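Local coordinates for protein Xaa-Pro Dipeptidase (Alteromonas macleodii, PDB 2QS8) that probably cleaves Xaa-Pro dipeptides or the C-terminal residue of short peptides, as a metal-dependent carboxypeptidase of the amidohydrolase superfamily, at residues 370-373 with 379-382; 20-25 with 354-359; 29-32 with 37-40; 101-106 with 133-138. One frame throughout, in Å; residues are numbered along the deposited sequence.

How the contacts relate
Along the chain the 29-32 with 37-40 hairpin (contact 3) closes first, then contact 4, where helix 88-104 meets the run into strand 136-139; contact 1 closes last, in the loop between helix 360-365 and strand 383-386. Contact 2 ties residues 20-25 to helix 351-357 and so encloses contacts 3 and 4. Contact 1 touches the other three: Lys379 O lies 3.0 Å from Ile37 N of contact 3, Asp382 makes a salt bridge to Arg136 of contact 4, and Gly373 packs on Thr359 of contact 2. Its centre is about 12 to 15 Å from theirs. Together they join the N-terminal beta hairpin and loop to helices and strands of the amidohydrolase barrel region.

Contact 1. Residues 370-373 with 379-382; sequences DKLG and KLAD
Lys371 O accepts a nearly straight hydrogen bond from Leu380 N (2.7 Å, 165° at the hydrogen), in the carbonyl plane, and the two short runs travel in broadly the same direction, 28° apart end to end. Lys379 reaches across the 370-373 run, its chain extended beyond CG, and its CB rests 3.4 Å from Lys371 O. At its far end NZ gives a hydrogen bond to Leu372 O (3.1 Å), standing well above the carbonyl plane. The same ammonium also binds Ser374 OG and Glu369 O, so this largely buried charge grips the loop at three oxygens. With an alanine in its place, those three acceptors would probably lose their common donor and the turn would be less firmly closed. Both segments belong to the loop between helix 360-365 and strand 383-386 of the amidohydrolase fold, and Ala381 is the centre of an inverse gamma turn just before that strand. On the other flank Leu372 crosses Leu380 at a slant, CD2 lying 3.5 Å from Leu380 CB. That methyl also sits 3.4 Å from Asp382 OD2, beside a carboxylate already held by Arg136 and by the backbone N of Asp406.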
# COMPACT_ATOMS: atom_id res chain seq x y z
N ASP A 370 -9.67 17.65 -35.84
CA ASP A 370 -10.80 17.54 -36.75
C ASP A 370 -11.78 18.69 -36.58
O ASP A 370 -12.72 18.83 -37.35
CB ASP A 370 -11.52 16.20 -36.54
CG ASP A 370 -12.17 16.10 -35.18
OD1 ASP A 370 -11.58 16.56 -34.18
OD2 ASP A 370 -13.28 15.54 -35.11
N LYS A 371 -11.54 19.54 -35.58
CA LYS A 371 -12.43 20.67 -35.31
C LYS A 371 -11.75 22.04 -35.23
O LYS A 371 -12.39 23.07 -35.42
CB LYS A 371 -13.21 20.44 -34.01
CG LYS A 371 -14.41 19.53 -34.18
CD LYS A 371 -15.22 19.45 -32.90
CE LYS A 371 -16.63 18.93 -33.20
NZ LYS A 371 -17.40 19.86 -34.08
N LEU A 372 -10.45 22.04 -34.95
CA LEU A 372 -9.68 23.27 -34.83
C LEU A 372 -8.29 23.07 -35.41
O LEU A 372 -7.94 21.96 -35.82
CB LEU A 372 -9.56 23.66 -33.35
CG LEU A 372 -10.85 24.13 -32.67
CD1 LEU A 372 -10.72 24.03 -31.15
CD2 LEU A 372 -11.16 25.55 -33.11
N GLY A 373 -7.51 24.14 -35.47
CA GLY A 373 -6.15 24.02 -35.97
C GLY A 373 -5.89 24.55 -37.37
O GLY A 373 -4.74 24.70 -37.77
N LYS A 379 -14.64 23.33 -39.91
CA LYS A 379 -14.01 23.50 -38.60
C LYS A 379 -14.58 24.66 -37.81
O LYS A 379 -15.29 25.50 -38.35
CB LYS A 379 -12.49 23.67 -38.75
CG LYS A 379 -11.78 22.38 -39.11
CD LYS A 379 -10.29 22.48 -38.86
CE LYS A 379 -9.60 21.15 -39.11
NZ LYS A 379 -8.13 21.22 -38.83
N LEU A 380 -14.27 24.70 -36.51
CA LEU A 380 -14.75 25.77 -35.65
C LEU A 380 -14.10 27.10 -36.02
O LEU A 380 -12.92 27.16 -36.39
CB LEU A 380 -14.47 25.43 -34.18
CG LEU A 380 -15.23 24.22 -33.60
CD1 LEU A 380 -14.75 23.92 -32.17
CD2 LEU A 380 -16.72 24.52 -33.59
N ALA A 381 -14.88 28.17 -35.91
CA ALA A 381 -14.42 29.51 -36.25
C ALA A 381 -13.55 30.20 -35.20
O ALA A 381 -14.00 31.08 -34.46
CB ALA A 381 -15.63 30.40 -36.58
N ASP A 382 -12.28 29.79 -35.15
CA ASP A 382 -11.30 30.37 -34.25
C ASP A 382 -10.26 31.01 -35.17
O ASP A 382 -9.46 30.31 -35.80
CB ASP A 382 -10.64 29.28 -33.40
CG ASP A 382 -11.44 28.94 -32.15
OD1 ASP A 382 -12.65 29.25 -32.10
OD2 ASP A 382 -10.86 28.35 -31.21

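Contact 2. Residues 20-25 with 354-359; sequences KSDQVQ and AIQSAT
Asp22 and Gln356 meet at about a right angle, with the carboxylate and amide planes turned 58° apart. OD1 of Asp22 comes to the amide end of Gln356, 3.3 Å from NE2, and the resulting hydrogen bond is weak and bent, 135° at the hydrogen. The same oxygen stands 3.4 Å from Gln356 OE1, an acceptor facing an acceptor, which goes with the poor fit of the pair; a long, weak ion pair with Lys353 may partly offset this. Gln356 reaches the loop because its CG sits anti to the carbonyl carbon (chi1 -60°) and the chain then runs extended away from the helix. A water completes the bridge: it accepts from Gln356 NE2 at 2.9 Å and donates to Ser21 O at 2.7 Å. A leucine here would probably lose both the bond to Asp22 and the water link, leaving Ser21 O without this relay to the helix. On the loop side, Ser21 OG takes the backbone N of Gln23 in an ST turn around Asp22. The loop connects strand 9-16 to strand 25-26 of the N-terminal beta portion, while Gln356 rides near the end of helix 351-357, whose Ile355 packs on strand 60-67 and whose Ser357 touches helix 339-346.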
# COMPACT_ATOMS: atom_id res chain seq x y z
N LYS A 20 -2.61 24.49 -42.98
CA LYS A 20 -2.28 23.28 -43.73
C LYS A 20 -1.30 23.59 -44.86
O LYS A 20 -0.21 23.02 -44.93
CB LYS A 20 -3.54 22.64 -44.31
CG LYS A 20 -4.44 21.94 -43.31
CD LYS A 20 -4.17 20.45 -43.28
CE LYS A 20 -5.08 19.74 -42.28
NZ LYS A 20 -6.52 20.03 -42.52
N SER A 21 -1.71 24.50 -45.75
CA SER A 21 -0.89 24.89 -46.89
C SER A 21 0.37 25.63 -46.48
O SER A 21 0.32 26.55 -45.66
CB SER A 21 -1.70 25.78 -47.84
OG SER A 21 -0.86 26.33 -48.84
N ASP A 22 1.51 25.23 -47.06
CA ASP A 22 2.77 25.87 -46.75
C ASP A 22 2.87 27.21 -47.48
O ASP A 22 3.90 27.88 -47.42
CB ASP A 22 3.95 24.99 -47.19
CG ASP A 22 3.94 23.64 -46.50
OD1 ASP A 22 3.82 23.61 -45.25
OD2 ASP A 22 4.08 22.62 -47.20
N GLN A 23 1.79 27.60 -48.15
CA GLN A 23 1.77 28.85 -48.90
C GLN A 23 0.90 29.93 -48.28
O GLN A 23 -0.18 29.64 -47.76
CB GLN A 23 1.27 28.60 -50.33
CG GLN A 23 1.95 27.44 -51.04
CD GLN A 23 3.45 27.61 -51.10
OE1 GLN A 23 3.95 28.64 -51.56
NE2 GLN A 23 4.19 26.61 -50.63
N VAL A 24 1.35 31.17 -48.35
CA VAL A 24 0.56 32.27 -47.85
C VAL A 24 -0.37 32.59 -49.01
O VAL A 24 0.08 32.90 -50.11
CB VAL A 24 1.41 33.51 -47.54
CG1 VAL A 24 0.52 34.62 -47.00
CG2 VAL A 24 2.50 33.15 -46.54
N GLN A 25 -1.68 32.49 -48.77
CA GLN A 25 -2.66 32.74 -49.81
C GLN A 25 -3.08 34.20 -49.82
O GLN A 25 -3.19 34.82 -48.76
CB GLN A 25 -3.86 31.83 -49.60
CG GLN A 25 -3.45 30.36 -49.51
CD GLN A 25 -4.58 29.46 -49.06
OE1 GLN A 25 -5.64 29.42 -49.68
NE2 GLN A 25 -4.36 28.74 -47.96
N ALA A 354 6.85 27.04 -37.89
CA ALA A 354 6.63 27.47 -36.52
C ALA A 354 5.14 27.75 -36.31
O ALA A 354 4.57 27.33 -35.30
CB ALA A 354 7.45 28.71 -36.22
N ILE A 355 4.52 28.46 -37.24
CA ILE A 355 3.10 28.77 -37.11
C ILE A 355 2.25 27.49 -37.17
O ILE A 355 1.23 27.39 -36.50
CB ILE A 355 2.63 29.73 -38.21
CG1 ILE A 355 3.39 31.05 -38.09
CG2 ILE A 355 1.14 29.98 -38.08
CD1 ILE A 355 3.12 32.02 -39.20
N GLN A 356 2.69 26.52 -37.97
CA GLN A 356 1.95 25.27 -38.08
C GLN A 356 2.07 24.46 -36.79
O GLN A 356 1.20 23.66 -36.47
CB GLN A 356 2.44 24.46 -39.29
CG GLN A 356 2.27 25.21 -40.61
CD GLN A 356 2.56 24.36 -41.84
OE1 GLN A 356 3.56 23.65 -41.89
NE2 GLN A 356 1.70 24.46 -42.84
N SER A 357 3.15 24.70 -36.04
CA SER A 357 3.35 23.98 -34.80
C SER A 357 2.45 24.51 -33.69
O SER A 357 2.29 23.88 -32.65
CB SER A 357 4.81 24.07 -34.35
OG SER A 357 5.04 25.30 -33.69
N ALA A 358 1.85 25.68 -33.91
CA ALA A 358 0.97 26.29 -32.91
C ALA A 358 -0.48 26.25 -33.38
O ALA A 358 -1.35 26.84 -32.75
CB ALA A 358 1.40 27.71 -32.64
N THR A 359 -0.72 25.57 -34.49
CA THR A 359 -2.06 25.44 -35.05
C THR A 359 -2.48 23.97 -35.24
O THR A 359 -3.23 23.43 -34.43
CB THR A 359 -2.17 26.20 -36.41
OG1 THR A 359 -1.04 25.89 -37.24
CG2 THR A 359 -2.19 27.69 -36.18
O HOH W 1 -0.14 26.72 -43.03

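Contact 3. Residues 29-32 with 37-40; sequences SIVI and ISDI
The beta hairpin of strands 28-33 and 36-42 holds this contact, and a classic beta bulge interrupts it: Ser38 and Asp39 both face Val31. The strand segments run antiparallel, their axes at 157° and 4.7 Å apart at closest. Val31 N gives a hydrogen bond to Asp39 O (2.9 Å, 166° at the hydrogen). In return Val31 O receives Ser38 N at 2.8 Å and, more weakly, Asp39 N and the Ser38 hydroxyl, so one carbonyl serves the whole bulge. The hydroxyl gets there because OG stands between the backbone N and the carbonyl carbon (chi1 59°), which also sets it 3.6 Å from Val31 CG1. Ile30 sits opposite Ile40 in step with Val31 and Asp39; past the bulge the register slips by one and Ile32 faces Ile37, both non-hydrogen-bonded pairs. Within the mixed sheet of the N-terminal beta portion, strand 28-33 also pairs with strand 9-16, while Ile37 bonds to the backbone of Gly378 and Lys379. The isoleucines share one face, where Ile30 CG2 meets Ile37 CG2 at 3.9 Å across a slanted approach and Ile30 packs on Ile375. On the other face Val31 and Asp39 lie side by side, and CG2 of Val31 rests 4.0 Å from Asp39 CB while the carboxylate leads off from the partner strand. Ile40 CA places a CA-H...O contact against Ser29 O.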
# COMPACT_ATOMS: atom_id res chain seq x y z
N SER A 29 -11.90 34.96 -49.04
CA SER A 29 -13.15 35.25 -48.35
C SER A 29 -13.51 34.07 -47.46
O SER A 29 -13.61 32.94 -47.93
CB SER A 29 -14.29 35.49 -49.35
OG SER A 29 -14.21 36.78 -49.91
N ILE A 30 -13.68 34.35 -46.17
CA ILE A 30 -14.03 33.32 -45.20
C ILE A 30 -15.45 33.61 -44.73
O ILE A 30 -15.76 34.74 -44.36
CB ILE A 30 -13.07 33.35 -44.00
CG1 ILE A 30 -11.63 33.25 -44.50
CG2 ILE A 30 -13.39 32.20 -43.05
CD1 ILE A 30 -10.58 33.51 -43.43
N VAL A 31 -16.31 32.60 -44.75
CA VAL A 31 -17.69 32.81 -44.32
C VAL A 31 -17.96 32.06 -43.03
O VAL A 31 -17.72 30.86 -42.93
CB VAL A 31 -18.69 32.33 -45.40
CG1 VAL A 31 -20.09 32.80 -45.05
CG2 VAL A 31 -18.29 32.86 -46.75
N ILE A 32 -18.45 32.79 -42.03
CA ILE A 32 -18.75 32.21 -40.73
C ILE A 32 -20.25 32.11 -40.49
O ILE A 32 -20.99 33.08 -40.66
CB ILE A 32 -18.11 33.05 -39.61
CG1 ILE A 32 -16.59 33.01 -39.74
CG2 ILE A 32 -18.55 32.54 -38.25
CD1 ILE A 32 -15.88 34.01 -38.86
N ILE A 37 -16.96 27.58 -39.70
CA ILE A 37 -16.47 28.21 -40.91
C ILE A 37 -17.24 27.45 -42.00
O ILE A 37 -16.94 26.29 -42.28
CB ILE A 37 -14.95 27.98 -41.09
CG1 ILE A 37 -14.19 28.69 -39.97
CG2 ILE A 37 -14.50 28.48 -42.45
CD1 ILE A 37 -12.71 28.40 -39.96
N SER A 38 -18.25 28.09 -42.58
CA SER A 38 -19.09 27.45 -43.60
C SER A 38 -18.56 27.48 -45.03
O SER A 38 -18.94 26.65 -45.85
CB SER A 38 -20.49 28.06 -43.58
OG SER A 38 -20.44 29.45 -43.81
N ASP A 39 -17.68 28.42 -45.35
CA ASP A 39 -17.17 28.46 -46.71
C ASP A 39 -15.91 29.30 -46.86
O ASP A 39 -15.60 30.15 -46.03
CB ASP A 39 -18.26 28.98 -47.65
CG ASP A 39 -18.12 28.45 -49.06
OD1 ASP A 39 -18.86 28.94 -49.94
OD2 ASP A 39 -17.29 27.54 -49.28
N ILE A 40 -15.18 29.04 -47.94
CA ILE A 40 -13.94 29.75 -48.23
C ILE A 40 -13.85 29.95 -49.73
O ILE A 40 -13.60 29.00 -50.47
CB ILE A 40 -12.71 28.94 -47.76
CG1 ILE A 40 -12.82 28.64 -46.27
CG2 ILE A 40 -11.43 29.71 -48.06
CD1 ILE A 40 -11.79 27.68 -45.77

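Contact 4. Residues 101-106 with 133-138; sequences VTFKSG and AGPRIF
Phe103, near the end of helix 88-104, lays its ring against the run Gly134-Pro135 that leads into strand 136-139. The helix closes at Gly106 in a Schellman motif and passes directly into strand 107-112, and Tyr410 adds an edge-to-face ring contact to Phe103. Gly134 comes first, and its carbonyl does most of the touching: O stands over the centre of the Phe103 ring, 3.6 Å above the plane, with ring atom CE1 at 3.7 Å. The ring lies under it because CG of Phe103 is anti to the backbone N (chi1 175°), which swings the side chain from the helix onto the peptide between Gly134 and Pro135. A CB on Gly134 would run into Pro135 CD, in keeping with a glycine ahead of the proline in this extended backbone. Pro135 follows, meeting Phe103 at two places: its CA lies 3.7 Å from CD1, at a slant to the ring, and its CD rests 3.8 Å from Phe103 CB. Phe103 thus packs the last turn of the helix against the loop that enters strand 136-139, the parallel neighbour of strand 107-112. From Arg136 on, the chain becomes that strand, and the arginine turns away from the helix, its guanidinium also forming a salt bridge with Asp406. No hydrogen bond joins the two segments: the contact rests on van der Waals packing of a ring, a proline and a peptide carbonyl, and the carbonyl's polar need is met by a hydrogen bond from Lys405 of strand 400-405.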
# COMPACT_ATOMS: atom_id res chain seq x y z
N VAL A 101 -5.33 37.99 -21.08
CA VAL A 101 -4.26 38.62 -21.85
C VAL A 101 -3.65 37.65 -22.86
O VAL A 101 -3.17 38.06 -23.91
CB VAL A 101 -3.12 39.18 -20.94
CG1 VAL A 101 -3.69 40.18 -19.94
CG2 VAL A 101 -2.40 38.04 -20.23
N THR A 102 -3.67 36.36 -22.52
CA THR A 102 -3.12 35.34 -23.40
C THR A 102 -4.04 35.16 -24.60
O THR A 102 -3.61 35.00 -25.73
CB THR A 102 -2.96 34.00 -22.66
OG1 THR A 102 -2.04 34.14 -21.57
CG2 THR A 102 -2.45 32.92 -23.61
N PHE A 103 -5.34 35.20 -24.30
CA PHE A 103 -6.39 35.05 -25.29
C PHE A 103 -6.35 36.25 -26.22
O PHE A 103 -6.39 36.11 -27.44
CB PHE A 103 -7.74 34.94 -24.56
CG PHE A 103 -8.93 34.90 -25.47
CD1 PHE A 103 -9.07 33.90 -26.43
CD2 PHE A 103 -9.95 35.83 -25.33
CE1 PHE A 103 -10.21 33.84 -27.24
CE2 PHE A 103 -11.09 35.78 -26.13
CZ PHE A 103 -11.22 34.78 -27.09
N LYS A 104 -6.25 37.44 -25.64
CA LYS A 104 -6.21 38.68 -26.41
C LYS A 104 -4.96 38.78 -27.29
O LYS A 104 -4.96 39.50 -28.28
CB LYS A 104 -6.28 39.87 -25.46
CG LYS A 104 -6.08 41.23 -26.11
CD LYS A 104 -6.03 42.34 -25.05
CE LYS A 104 -5.71 43.70 -25.65
NZ LYS A 104 -5.59 44.77 -24.60
N SER A 105 -3.90 38.06 -26.94
CA SER A 105 -2.69 38.10 -27.74
C SER A 105 -2.76 37.15 -28.95
O SER A 105 -1.82 37.05 -29.74
CB SER A 105 -1.46 37.77 -26.89
OG SER A 105 -1.36 36.38 -26.63
N GLY A 106 -3.89 36.46 -29.09
CA GLY A 106 -4.04 35.55 -30.21
C GLY A 106 -4.16 34.06 -29.91
O GLY A 106 -4.43 33.27 -30.81
N ALA A 133 -14.71 35.83 -20.50
CA ALA A 133 -13.98 35.56 -21.72
C ALA A 133 -12.60 34.95 -21.45
O ALA A 133 -11.96 35.24 -20.44
CB ALA A 133 -13.84 36.83 -22.52
N GLY A 134 -12.16 34.11 -22.38
CA GLY A 134 -10.87 33.45 -22.26
C GLY A 134 -10.69 32.43 -23.38
O GLY A 134 -11.56 32.26 -24.22
N PRO A 135 -9.55 31.73 -23.40
CA PRO A 135 -9.30 30.74 -24.44
C PRO A 135 -9.96 29.42 -24.09
O PRO A 135 -10.54 29.27 -23.01
CB PRO A 135 -7.79 30.64 -24.44
CG PRO A 135 -7.49 30.72 -22.95
CD PRO A 135 -8.40 31.83 -22.48
N ARG A 136 -9.91 28.46 -25.01
CA ARG A 136 -10.45 27.13 -24.74
C ARG A 136 -9.36 26.51 -23.88
O ARG A 136 -8.20 26.44 -24.30
CB ARG A 136 -10.62 26.33 -26.04
CG ARG A 136 -11.69 26.85 -26.98
CD ARG A 136 -11.65 26.12 -28.32
NE ARG A 136 -12.46 26.82 -29.32
CZ ARG A 136 -13.79 26.79 -29.36
NH1 ARG A 136 -14.48 26.09 -28.47
NH2 ARG A 136 -14.43 27.48 -30.29
N ILE A 137 -9.72 26.06 -22.69
CA ILE A 137 -8.73 25.49 -21.79
C ILE A 137 -8.84 23.98 -21.60
O ILE A 137 -9.91 23.45 -21.37
CB ILE A 137 -8.80 26.13 -20.39
CG1 ILE A 137 -8.55 27.65 -20.49
CG2 ILE A 137 -7.77 25.48 -19.46
CD1 ILE A 137 -8.63 28.37 -19.14
N PHE A 138 -7.70 23.31 -21.71
CA PHE A 138 -7.61 21.88 -21.49
C PHE A 138 -6.61 21.76 -20.35
O PHE A 138 -5.42 22.07 -20.50
CB PHE A 138 -7.16 21.18 -22.76
CG PHE A 138 -8.17 21.25 -23.87
CD1 PHE A 138 -8.12 22.26 -24.82
CD2 PHE A 138 -9.20 20.32 -23.95
CE1 PHE A 138 -9.07 22.34 -25.82
CE2 PHE A 138 -10.17 20.40 -24.96
CZ PHE A 138 -10.10 21.41 -25.90